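Local coordinates for HcgC (Methanococcus maripaludis S2, PDB 5O4J), which is a SAM-dependent C-methyltransferase that probably methylates a pyridinol precursor during biosynthesis of the iron-guanylylpyridinol cofactor of [Fe]-hydrogenase, at residues A[29-38]-A[158-166]; A[113-123]-A[147-156]. All blocks are in the same frame, centred on the assembly; numbering follows the deposited sequence. Where two conformers were deposited one is given.

Contact 1. Residues A[29-38]-A[158-166]; sequences KANAIKYFLE and AKKGVLKTY. With SO4 (sulfate ion), chain P.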
loop_
_atom_site.group_PDB
_atom_site.type_symbol
_atom_site.label_atom_id
_atom_site.label_comp_id
_atom_site.label_asym_id
_atom_site.label_seq_id
_atom_site.Cartn_x
_atom_site.Cartn_y
_atom_site.Cartn_z
ATOM N N LYS A 29 25.957 -7.824 0.573
ATOM C CA LYS A 29 26.389 -8.535 -0.628
ATOM C C LYS A 29 27.815 -9.058 -0.471
ATOM O O LYS A 29 28.111 -10.209 -0.828
ATOM C CB LYS A 29 26.278 -7.616 -1.852
ATOM C CG LYS A 29 24.846 -7.209 -2.190
ATOM C CD LYS A 29 24.765 -6.435 -3.493
ATOM C CE LYS A 29 23.311 -6.140 -3.841
ATOM N NZ LYS A 29 23.172 -5.490 -5.181
ATOM N N ALA A 30 28.713 -8.236 0.074
ATOM C CA ALA A 30 30.090 -8.675 0.269
ATOM C C ALA A 30 30.157 -9.851 1.230
ATOM O O ALA A 30 30.930 -10.794 1.019
ATOM C CB ALA A 30 30.946 -7.511 0.767
ATOM N N ASN A 31 29.375 -9.801 2.312
ATOM C CA ASN A 31 29.380 -10.895 3.271
ATOM C C ASN A 31 28.778 -12.169 2.681
ATOM O O ASN A 31 29.226 -13.272 3.015
ATOM C CB ASN A 31 28.652 -10.472 4.543
ATOM C CG ASN A 31 29.517 -9.593 5.426
ATOM O OD1 ASN A 31 30.751 -9.661 5.365
ATOM N ND2 ASN A 31 28.884 -8.761 6.241
ATOM N N ALA A 32 27.773 -12.045 1.811
ATOM C CA ALA A 32 27.241 -13.217 1.117
ATOM C C ALA A 32 28.320 -13.892 0.275
ATOM O O ALA A 32 28.438 -15.127 0.260
ATOM C CB ALA A 32 26.060 -12.809 0.234
ATOM N N ILE A 33 29.111 -13.098 -0.443
ATOM C CA ILE A 33 30.215 -13.643 -1.229
ATOM C C ILE A 33 31.247 -14.287 -0.314
ATOM O O ILE A 33 31.709 -15.410 -0.560
ATOM C CB ILE A 33 30.831 -12.538 -2.108
ATOM C CG1 ILE A 33 29.864 -12.197 -3.240
ATOM C CG2 ILE A 33 32.200 -12.958 -2.654
ATOM C CD1 ILE A 33 30.156 -10.880 -3.938
ATOM N N LYS A 34 31.603 -13.598 0.774
ATOM C CA LYS A 34 32.569 -14.135 1.726
ATOM C C LYS A 34 32.158 -15.520 2.201
ATOM O O LYS A 34 32.970 -16.452 2.217
ATOM C CB LYS A 34 32.707 -13.192 2.919
ATOM C CG LYS A 34 33.704 -13.647 3.976
ATOM C CD LYS A 34 33.688 -12.712 5.178
ATOM C CE LYS A 34 34.659 -13.170 6.254
ATOM N NZ LYS A 34 34.576 -12.301 7.464
ATOM N N TYR A 35 30.892 -15.660 2.612
ATOM C CA TYR A 35 30.409 -16.931 3.132
ATOM C C TYR A 35 30.464 -18.013 2.067
ATOM O O TYR A 35 30.828 -19.163 2.350
ATOM C CB TYR A 35 28.984 -16.752 3.654
ATOM C CG TYR A 35 28.324 -18.039 4.058
ATOM C CD1 TYR A 35 28.709 -18.696 5.211
ATOM C CD2 TYR A 35 27.317 -18.599 3.285
ATOM C CE1 TYR A 35 28.115 -19.879 5.586
ATOM C CE2 TYR A 35 26.713 -19.789 3.654
ATOM C CZ TYR A 35 27.116 -20.422 4.808
ATOM O OH TYR A 35 26.518 -21.604 5.184
ATOM N N PHE A 36 30.094 -17.660 0.835
ATOM C CA PHE A 36 30.145 -18.620 -0.259
ATOM C C PHE A 36 31.568 -19.110 -0.509
ATOM O O PHE A 36 31.781 -20.293 -0.805
ATOM C CB PHE A 36 29.566 -17.974 -1.511
ATOM C CG PHE A 36 29.511 -18.889 -2.698
ATOM C CD1 PHE A 36 28.600 -19.927 -2.747
ATOM C CD2 PHE A 36 30.357 -18.695 -3.771
ATOM C CE1 PHE A 36 28.539 -20.771 -3.860
ATOM C CE2 PHE A 36 30.295 -19.528 -4.880
ATOM C CZ PHE A 36 29.386 -20.569 -4.916
ATOM N N LEU A 37 32.559 -18.220 -0.379
ATOM C CA LEU A 37 33.940 -18.563 -0.706
ATOM C C LEU A 37 34.619 -19.415 0.363
ATOM O O LEU A 37 35.688 -19.974 0.099
ATOM C CB LEU A 37 34.746 -17.288 -0.970
ATOM C CG LEU A 37 34.341 -16.516 -2.232
ATOM C CD1 LEU A 37 35.183 -15.271 -2.406
ATOM C CD2 LEU A 37 34.450 -17.394 -3.474
ATOM N N GLU A 38 34.049 -19.510 1.555
ATOM C CA GLU A 38 34.504 -20.473 2.562
ATOM C C GLU A 38 35.993 -20.337 2.872
ATOM O O GLU A 38 36.683 -21.321 3.161
ATOM C CB GLU A 38 34.181 -21.893 2.102
ATOM C CG GLU A 38 32.692 -22.129 1.929
ATOM C CD GLU A 38 32.368 -23.490 1.336
ATOM O OE1 GLU A 38 31.176 -23.855 1.322
ATOM O OE2 GLU A 38 33.293 -24.173 0.847
ATOM N N ALA A 158 34.941 -24.076 -11.812
ATOM C CA ALA A 158 34.706 -25.369 -11.177
ATOM C C ALA A 158 33.569 -25.285 -10.165
ATOM O O ALA A 158 32.810 -26.245 -9.981
ATOM C CB ALA A 158 35.984 -25.855 -10.496
ATOM N N LYS A 159 33.459 -24.151 -9.489
ATOM C CA LYS A 159 32.404 -23.867 -8.531
ATOM C C LYS A 159 31.706 -22.603 -9.004
ATOM O O LYS A 159 32.375 -21.632 -9.368
ATOM C CB LYS A 159 32.994 -23.684 -7.134
ATOM C CG LYS A 159 32.012 -23.430 -6.005
ATOM C CD LYS A 159 32.798 -22.887 -4.818
ATOM C CE LYS A 159 32.103 -23.059 -3.499
ATOM N NZ LYS A 159 32.981 -22.499 -2.434
ATOM N N LYS A 160 30.375 -22.636 -9.059
ATOM C CA LYS A 160 29.585 -21.544 -9.621
ATOM C C LYS A 160 28.544 -21.097 -8.610
ATOM O O LYS A 160 27.944 -21.931 -7.924
ATOM C CB LYS A 160 28.893 -21.995 -10.905
ATOM C CG LYS A 160 29.854 -22.413 -11.998
ATOM C CD LYS A 160 29.106 -22.905 -13.221
ATOM C CE LYS A 160 30.052 -23.547 -14.212
ATOM N NZ LYS A 160 29.356 -23.903 -15.470
ATOM N N GLY A 161 28.324 -19.790 -8.517
ATOM C CA GLY A 161 27.335 -19.256 -7.601
ATOM C C GLY A 161 26.622 -18.064 -8.203
ATOM O O GLY A 161 27.172 -17.338 -9.032
ATOM N N VAL A 162 25.380 -17.868 -7.766
ATOM C CA VAL A 162 24.551 -16.750 -8.204
ATOM C C VAL A 162 24.223 -15.911 -6.979
ATOM O O VAL A 162 23.599 -16.406 -6.036
ATOM C CB VAL A 162 23.269 -17.227 -8.904
ATOM C CG1 VAL A 162 22.401 -16.039 -9.303
ATOM C CG2 VAL A 162 23.608 -18.058 -10.122
ATOM N N LEU A 163 24.630 -14.640 -6.999
ATOM C CA LEU A 163 24.396 -13.741 -5.876
ATOM C C LEU A 163 23.005 -13.133 -5.997
ATOM O O LEU A 163 22.714 -12.426 -6.967
ATOM C CB LEU A 163 25.465 -12.650 -5.846
ATOM C CG LEU A 163 25.258 -11.538 -4.820
ATOM C CD1 LEU A 163 25.349 -12.059 -3.400
ATOM C CD2 LEU A 163 26.266 -10.436 -5.075
ATOM N N LYS A 164 22.151 -13.413 -5.023
ATOM C CA LYS A 164 20.777 -12.939 -5.025
ATOM C C LYS A 164 20.556 -12.017 -3.834
ATOM O O LYS A 164 21.110 -12.240 -2.752
ATOM C CB LYS A 164 19.791 -14.112 -4.975
ATOM C CG LYS A 164 19.958 -15.123 -6.120
ATOM C CD LYS A 164 19.028 -16.324 -5.924
ATOM C CE LYS A 164 19.099 -17.299 -7.101
ATOM N NZ LYS A 164 18.623 -16.719 -8.398
ATOM N N THR A 165 19.742 -10.985 -4.030
ATOM C CA THR A 165 19.447 -10.047 -2.956
ATOM C C THR A 165 17.993 -9.622 -3.062
ATOM O O THR A 165 17.571 -9.080 -4.092
ATOM C CB THR A 165 20.376 -8.828 -3.002
ATOM O OG1 THR A 165 21.748 -9.248 -3.078
ATOM C CG2 THR A 165 20.197 -7.994 -1.749
ATOM N N TYR A 166 17.242 -9.846 -1.984
ATOM C CA TYR A 166 15.827 -9.517 -1.923
ATOM C C TYR A 166 15.531 -8.798 -0.616
ATOM O O TYR A 166 16.340 -8.780 0.318
ATOM C CB TYR A 166 14.941 -10.764 -2.001
ATOM C CG TYR A 166 15.280 -11.700 -3.130
ATOM C CD1 TYR A 166 15.066 -11.335 -4.449
ATOM C CD2 TYR A 166 15.799 -12.965 -2.872
ATOM C CE1 TYR A 166 15.375 -12.205 -5.486
ATOM C CE2 TYR A 166 16.105 -13.836 -3.900
ATOM C CZ TYR A 166 15.896 -13.458 -5.194
ATOM O OH TYR A 166 16.203 -14.345 -6.209
HETATM S S SO4 P . 16.676 -20.205 -9.197
HETATM O O1 SO4 P . 18.012 -20.393 -8.597
HETATM O O2 SO4 P . 16.477 -21.223 -10.247
HETATM O O3 SO4 P . 15.648 -20.361 -8.143
HETATM O O4 SO4 P . 16.585 -18.855 -9.797
HETATM O O HOH W 1 35.485 -21.062 -2.467
#
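Helix 29-37 runs roughly antiparallel to strand 159-166, their axes at 146° and 9.3 Å apart at closest approach, and Phe-36, Ile-33 and Lys-29 face Gly-161, Leu-163 and Thr-165. Phe-36, with CG anti to its backbone N (chi1 -178°), drops its ring toward the strand, where CZ lies 3.6 Å from Gly-161 CA; a beta-carbon on Gly-161 would collide with it. Lys-159 stretches over one ring face, pairing a CH-pi contact from CE with a cation-pi contact from NZ, 9° off the ring normal. Its NZ then reaches the end of the helix, donating to Phe-36 O at 3.0 Å and to a water held by Leu-37 O, with a long salt bridge to Glu-38. The helix lies across the end of the parallel strands of a Rossmann-like sheet, where antiparallel strand 253-259 joins, and the apolar middle suits that place: Leu-163 sets CD1 against Ala-32 CB (3.8 Å) and CD2 against Ile-33 CD1. A methionine in place of Lys-159 would probably leave Phe-36 O and Glu-38 without their cationic partner. At the other end, Lys-29 CE passes 3.6 Å from Thr-165 OG1, a hydroxyl hydrogen-bonded to Ser-255, and NZ continues to Glu-134, Ser-175 and Thr-177 beside S-adenosyl-L-homocysteine.

Contact 2. Residues A[113-123]-A[147-156]; sequences TGIGGVSPDLI and IDNTDKRLCV. With SAH (S-adenosyl-L-homocysteine), chain E; PJL ((3~{E})-3-[(~{E})-3-oxidanylprop-2-enoyl]iminopropanoic acid), chain H.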
loop_
_atom_site.group_PDB
_atom_site.type_symbol
_atom_site.label_atom_id
_atom_site.label_comp_id
_atom_site.label_asym_id
_atom_site.label_seq_id
_atom_site.Cartn_x
_atom_site.Cartn_y
_atom_site.Cartn_z
ATOM N N THR A 113 27.674 -7.001 -13.177
ATOM C CA THR A 113 27.179 -5.994 -14.111
ATOM C C THR A 113 25.670 -6.068 -14.299
ATOM O O THR A 113 25.048 -5.059 -14.640
ATOM C CB THR A 113 27.881 -6.106 -15.468
ATOM O OG1 THR A 113 27.639 -7.388 -16.063
ATOM C CG2 THR A 113 29.373 -5.886 -15.313
ATOM N N GLY A 114 25.070 -7.235 -14.103
ATOM C CA GLY A 114 23.623 -7.335 -14.184
ATOM C C GLY A 114 23.098 -7.003 -15.567
ATOM O O GLY A 114 23.684 -7.373 -16.587
ATOM N N ILE A 115 21.964 -6.299 -15.605
ATOM C CA ILE A 115 21.222 -6.126 -16.854
ATOM C C ILE A 115 22.072 -5.413 -17.897
ATOM O O ILE A 115 22.666 -4.358 -17.630
ATOM C CB ILE A 115 19.919 -5.361 -16.582
ATOM C CG1 ILE A 115 18.997 -6.181 -15.687
ATOM C CG2 ILE A 115 19.218 -5.010 -17.871
ATOM C CD1 ILE A 115 17.927 -5.359 -15.020
ATOM N N GLY A 116 22.104 -5.976 -19.102
ATOM C CA GLY A 116 22.846 -5.412 -20.213
ATOM C C GLY A 116 24.341 -5.379 -20.020
ATOM O O GLY A 116 25.032 -4.655 -20.740
ATOM N N GLY A 117 24.870 -6.191 -19.105
ATOM C CA GLY A 117 26.278 -6.155 -18.758
ATOM C C GLY A 117 27.171 -7.076 -19.574
ATOM O O GLY A 117 27.030 -7.166 -20.798
ATOM N N VAL A 118 28.120 -7.738 -18.906
ATOM C CA VAL A 118 29.122 -8.523 -19.616
ATOM C C VAL A 118 28.464 -9.648 -20.404
ATOM O O VAL A 118 27.428 -10.203 -20.013
ATOM C CB VAL A 118 30.176 -9.112 -18.663
ATOM C CG1 VAL A 118 30.910 -8.017 -17.928
ATOM C CG2 VAL A 118 29.537 -10.097 -17.703
ATOM N N SER A 119 29.085 -10.004 -21.484
ATOM C CA SER A 119 28.582 -11.045 -22.360
ATOM C C SER A 119 29.054 -12.415 -21.885
ATOM O O SER A 119 30.159 -12.545 -21.357
ATOM C CB SER A 119 29.072 -10.818 -23.786
ATOM O OG SER A 119 30.471 -11.011 -23.862
ATOM N N PRO A 120 28.240 -13.457 -22.052
ATOM C CA PRO A 120 28.750 -14.814 -21.796
ATOM C C PRO A 120 30.012 -15.117 -22.586
ATOM O O PRO A 120 30.865 -15.892 -22.133
ATOM C CB PRO A 120 27.576 -15.708 -22.223
ATOM C CG PRO A 120 26.365 -14.823 -22.067
ATOM C CD PRO A 120 26.831 -13.468 -22.481
ATOM N N ASP A 121 30.151 -14.514 -23.769
ATOM C CA ASP A 121 31.346 -14.712 -24.583
ATOM C C ASP A 121 32.602 -14.266 -23.836
ATOM O O ASP A 121 33.624 -14.961 -23.852
ATOM C CB ASP A 121 31.191 -13.948 -25.903
ATOM C CG ASP A 121 32.267 -14.292 -26.916
ATOM O OD1 ASP A 121 33.440 -14.469 -26.529
ATOM O OD2 ASP A 121 31.932 -14.383 -28.114
ATOM N N LEU A 122 32.558 -13.087 -23.196
ATOM C CA LEU A 122 33.724 -12.611 -22.456
ATOM C C LEU A 122 34.003 -13.479 -21.232
ATOM O O LEU A 122 35.160 -13.806 -20.942
ATOM C CB LEU A 122 33.529 -11.151 -22.049
ATOM C CG LEU A 122 34.638 -10.543 -21.181
ATOM C CD1 LEU A 122 35.982 -10.590 -21.891
ATOM C CD2 LEU A 122 34.285 -9.106 -20.811
ATOM N N ILE A 123 32.958 -13.860 -20.502
ATOM C CA ILE A 123 33.140 -14.726 -19.344
ATOM C C ILE A 123 33.773 -16.048 -19.762
ATOM O O ILE A 123 34.637 -16.589 -19.062
ATOM C CB ILE A 123 31.795 -14.933 -18.630
ATOM C CG1 ILE A 123 31.304 -13.592 -18.080
ATOM C CG2 ILE A 123 31.926 -16.008 -17.535
ATOM C CD1 ILE A 123 29.964 -13.645 -17.404
ATOM N N ILE A 147 14.830 -9.741 -20.364
ATOM C CA ILE A 147 16.128 -9.197 -20.761
ATOM C C ILE A 147 17.270 -9.800 -19.965
ATOM O O ILE A 147 18.436 -9.642 -20.358
ATOM C CB ILE A 147 16.148 -7.661 -20.629
ATOM C CG1 ILE A 147 17.337 -7.083 -21.399
ATOM C CG2 ILE A 147 16.208 -7.225 -19.165
ATOM C CD1 ILE A 147 17.095 -5.691 -21.920
ATOM N N ASP A 148 16.973 -10.502 -18.875
ATOM C CA ASP A 148 18.005 -11.119 -18.059
ATOM C C ASP A 148 18.589 -12.341 -18.757
ATOM O O ASP A 148 17.866 -13.111 -19.396
ATOM C CB ASP A 148 17.415 -11.535 -16.716
ATOM C CG ASP A 148 18.388 -12.319 -15.875
ATOM O OD1 ASP A 148 19.371 -11.729 -15.385
ATOM O OD2 ASP A 148 18.171 -13.534 -15.716
ATOM N N ASN A 149 19.905 -12.528 -18.627
ATOM C CA ASN A 149 20.555 -13.734 -19.150
ATOM C C ASN A 149 21.591 -14.259 -18.165
ATOM O O ASN A 149 22.633 -14.796 -18.557
ATOM C CB ASN A 149 21.198 -13.469 -20.510
ATOM C CG ASN A 149 22.373 -12.520 -20.421
ATOM O OD1 ASN A 149 22.531 -11.815 -19.431
ATOM N ND2 ASN A 149 23.208 -12.502 -21.467
ATOM N N THR A 150 21.298 -14.132 -16.870
ATOM C CA THR A 150 22.210 -14.581 -15.824
ATOM C C THR A 150 22.664 -16.021 -16.035
ATOM O O THR A 150 23.849 -16.335 -15.890
ATOM C CB THR A 150 21.525 -14.439 -14.457
ATOM O OG1 THR A 150 21.346 -13.053 -14.155
ATOM C CG2 THR A 150 22.338 -15.102 -13.333
ATOM N N ASP A 151 21.722 -16.916 -16.326
ATOM C CA ASP A 151 22.056 -18.332 -16.445
ATOM C C ASP A 151 23.053 -18.581 -17.566
ATOM O O ASP A 151 23.898 -19.480 -17.457
ATOM C CB ASP A 151 20.787 -19.149 -16.678
ATOM C CG ASP A 151 19.854 -19.135 -15.481
ATOM O OD1 ASP A 151 20.221 -19.690 -14.426
ATOM O OD2 ASP A 151 18.752 -18.556 -15.593
ATOM N N LYS A 152 22.969 -17.808 -18.647
ATOM C CA LYS A 152 23.895 -17.980 -19.759
ATOM C C LYS A 152 25.304 -17.515 -19.421
ATOM O O LYS A 152 26.253 -17.892 -20.116
ATOM C CB LYS A 152 23.376 -17.244 -20.995
ATOM C CG LYS A 152 22.158 -17.905 -21.614
ATOM C CD LYS A 152 21.716 -17.231 -22.895
ATOM C CE LYS A 152 20.579 -18.007 -23.546
ATOM N NZ LYS A 152 20.122 -17.392 -24.823
ATOM N N ARG A 153 25.464 -16.693 -18.384
ATOM C CA ARG A 153 26.780 -16.246 -17.959
ATOM C C ARG A 153 27.494 -17.257 -17.069
ATOM O O ARG A 153 28.688 -17.089 -16.802
ATOM C CB ARG A 153 26.647 -14.909 -17.219
ATOM C CG ARG A 153 26.061 -13.815 -18.095
ATOM C CD ARG A 153 26.044 -12.474 -17.385
ATOM N NE ARG A 153 25.070 -11.558 -17.975
ATOM C CZ ARG A 153 24.960 -10.272 -17.654
ATOM N NH1 ARG A 153 25.776 -9.733 -16.750
ATOM N NH2 ARG A 153 24.038 -9.521 -18.245
ATOM N N LEU A 154 26.792 -18.276 -16.589
ATOM C CA LEU A 154 27.380 -19.273 -15.693
ATOM C C LEU A 154 27.999 -20.410 -16.502
ATOM O O LEU A 154 27.614 -21.573 -16.397
ATOM C CB LEU A 154 26.324 -19.803 -14.734
ATOM C CG LEU A 154 25.800 -18.816 -13.707
ATOM C CD1 LEU A 154 24.420 -19.265 -13.263
ATOM C CD2 LEU A 154 26.771 -18.724 -12.535
ATOM N N CYS A 155 28.991 -20.056 -17.311
ATOM C CA CYS A 155 29.520 -20.978 -18.309
ATOM C C CYS A 155 30.953 -21.422 -18.052
ATOM O O CYS A 155 31.487 -22.206 -18.844
ATOM C CB CYS A 155 29.419 -20.348 -19.704
ATOM S SG CYS A 155 30.143 -18.715 -19.844
ATOM N N VAL A 156 31.601 -20.941 -16.993
ATOM C CA VAL A 156 32.955 -21.356 -16.645
ATOM C C VAL A 156 33.041 -21.483 -15.130
ATOM O O VAL A 156 32.138 -21.075 -14.398
ATOM C CB VAL A 156 34.025 -20.372 -17.167
ATOM C CG1 VAL A 156 33.999 -20.333 -18.693
ATOM C CG2 VAL A 156 33.819 -18.985 -16.587
HETATM N N SAH E . 24.317 -4.971 -9.647
HETATM C CA SAH E . 25.059 -3.723 -9.295
HETATM C CB SAH E . 24.760 -2.642 -10.332
HETATM C CG SAH E . 25.549 -2.867 -11.620
HETATM S SD SAH E . 25.321 -1.541 -12.779
HETATM C C SAH E . 24.671 -3.206 -7.939
HETATM O O SAH E . 25.201 -2.145 -7.526
HETATM O OXT SAH E . 23.830 -3.849 -7.297
HETATM C "C5'" SAH E . 26.404 -2.028 -14.089
HETATM C "C4'" SAH E . 27.870 -1.717 -13.807
HETATM O "O4'" SAH E . 28.679 -2.550 -14.646
HETATM C "C3'" SAH E . 28.219 -0.290 -14.185
HETATM O "O3'" SAH E . 29.311 0.204 -13.392
HETATM C "C2'" SAH E . 28.598 -0.444 -15.638
HETATM O "O2'" SAH E . 29.401 0.620 -16.158
HETATM C "C1'" SAH E . 29.356 -1.751 -15.620
HETATM N N9 SAH E . 29.309 -2.491 -16.890
HETATM C C8 SAH E . 28.247 -2.620 -17.717
HETATM N N7 SAH E . 28.582 -3.409 -18.769
HETATM C C5 SAH E . 29.859 -3.798 -18.590
HETATM C C6 SAH E . 30.824 -4.645 -19.317
HETATM N N6 SAH E . 30.467 -5.238 -20.478
HETATM N N1 SAH E . 32.055 -4.789 -18.787
HETATM C C2 SAH E . 32.418 -4.212 -17.632
HETATM N N3 SAH E . 31.597 -3.425 -16.916
HETATM C C4 SAH E . 30.333 -3.196 -17.348
HETATM O O14 PJL H . 21.272 -0.287 -10.330
HETATM C C12 PJL H . 20.085 -0.704 -10.159
HETATM O O13 PJL H . 19.559 -0.884 -9.044
HETATM C C10 PJL H . 19.169 -1.031 -11.319
HETATM C C4 PJL H . 19.889 -1.635 -12.495
HETATM N N5 PJL H . 20.458 -0.919 -13.361
HETATM C C6 PJL H . 21.096 -1.419 -14.439
HETATM O O8 PJL H . 21.180 -0.776 -15.474
HETATM C C7 PJL H . 21.710 -2.770 -14.420
HETATM C C2 PJL H . 21.633 -3.555 -13.349
HETATM O O1 PJL H . 22.153 -4.759 -13.297
HETATM O O HOH W 2 20.961 -8.721 -19.231
HETATM O O HOH W 3 25.032 -10.226 -21.490
#
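Arg-153, its chain extended from CG to NE (chi2 -175°), carries its guanidinium from its own loop to loop 113-118, where NH2 makes the shortest hydrogen bond across the contact, 2.7 Å to Gly-114 O. That donor stands above the carbonyl plane, while Gly-117 N, closing a type II turn, reaches the same oxygen from the opposite face. Arg-153 NH1 adds weak bonds to Gly-114 O and to Thr-113 OG1, and Val-118 O sits over the centre of one guanidinium face, 3.3 Å above its plane. The next shell fixes the rotation: Arg-153 grips Asn-149 OD1 side-on with NE (2.9 Å) and NH2 (3.0 Å), and Asp-111 forms a salt bridge with NH1 and a hydrogen bond with Thr-113 OG1, which accepts from Val-118 N. A water joins Asn-149 ND2 to Val-118 O. The loop so held lines the pocket for S-adenosyl-L-homocysteine and the imine acid PJL, probably the active site. Ile-115 N donates to PJL O1 at 2.8 Å, Gly-114 has no beta-carbon to strike that oxygen, and Val-118 CG1 packs on the adenine. Further out, contacts are mostly van der Waals: Pro-120, suited to a helix's first turn, rests CB against Lys-152 O, and Ile-123 CD1 meets Arg-153 CB at 3.6 Å. On the sheet side, Ile-123 and Val-156 rest on Leu-131 of strand 130-134, Val-118 and Leu-122 on Phe-48 of strand 42-48, and Leu-154 on Val-162 of strand 159-167.

In the fold
Contact 1 is the more buried of the two, a helix packed on a strand of the mixed sheet, whereas contact 2 is partly buried and built from the loop after strand 108-111 with short helix 120-123, and the loop after helix 142-147. They share no segment but meet at strand 159-167: Lys-160 NZ probably bonds to Leu-154 O at 3.1 Å, and Val-162 CG2 packs on Leu-154 CD1. Alternate residues of that strand thus serve different partners, helix 29-37 and loop 147-156. Contact 1 is mainly apolar, with lysines at its ends; contact 2 centres on a buried arginine bonded to Gly-114 O, Asn-149 and Asp-111. Both touch S-adenosyl-L-homocysteine, contact 1 through Lys-29 alone.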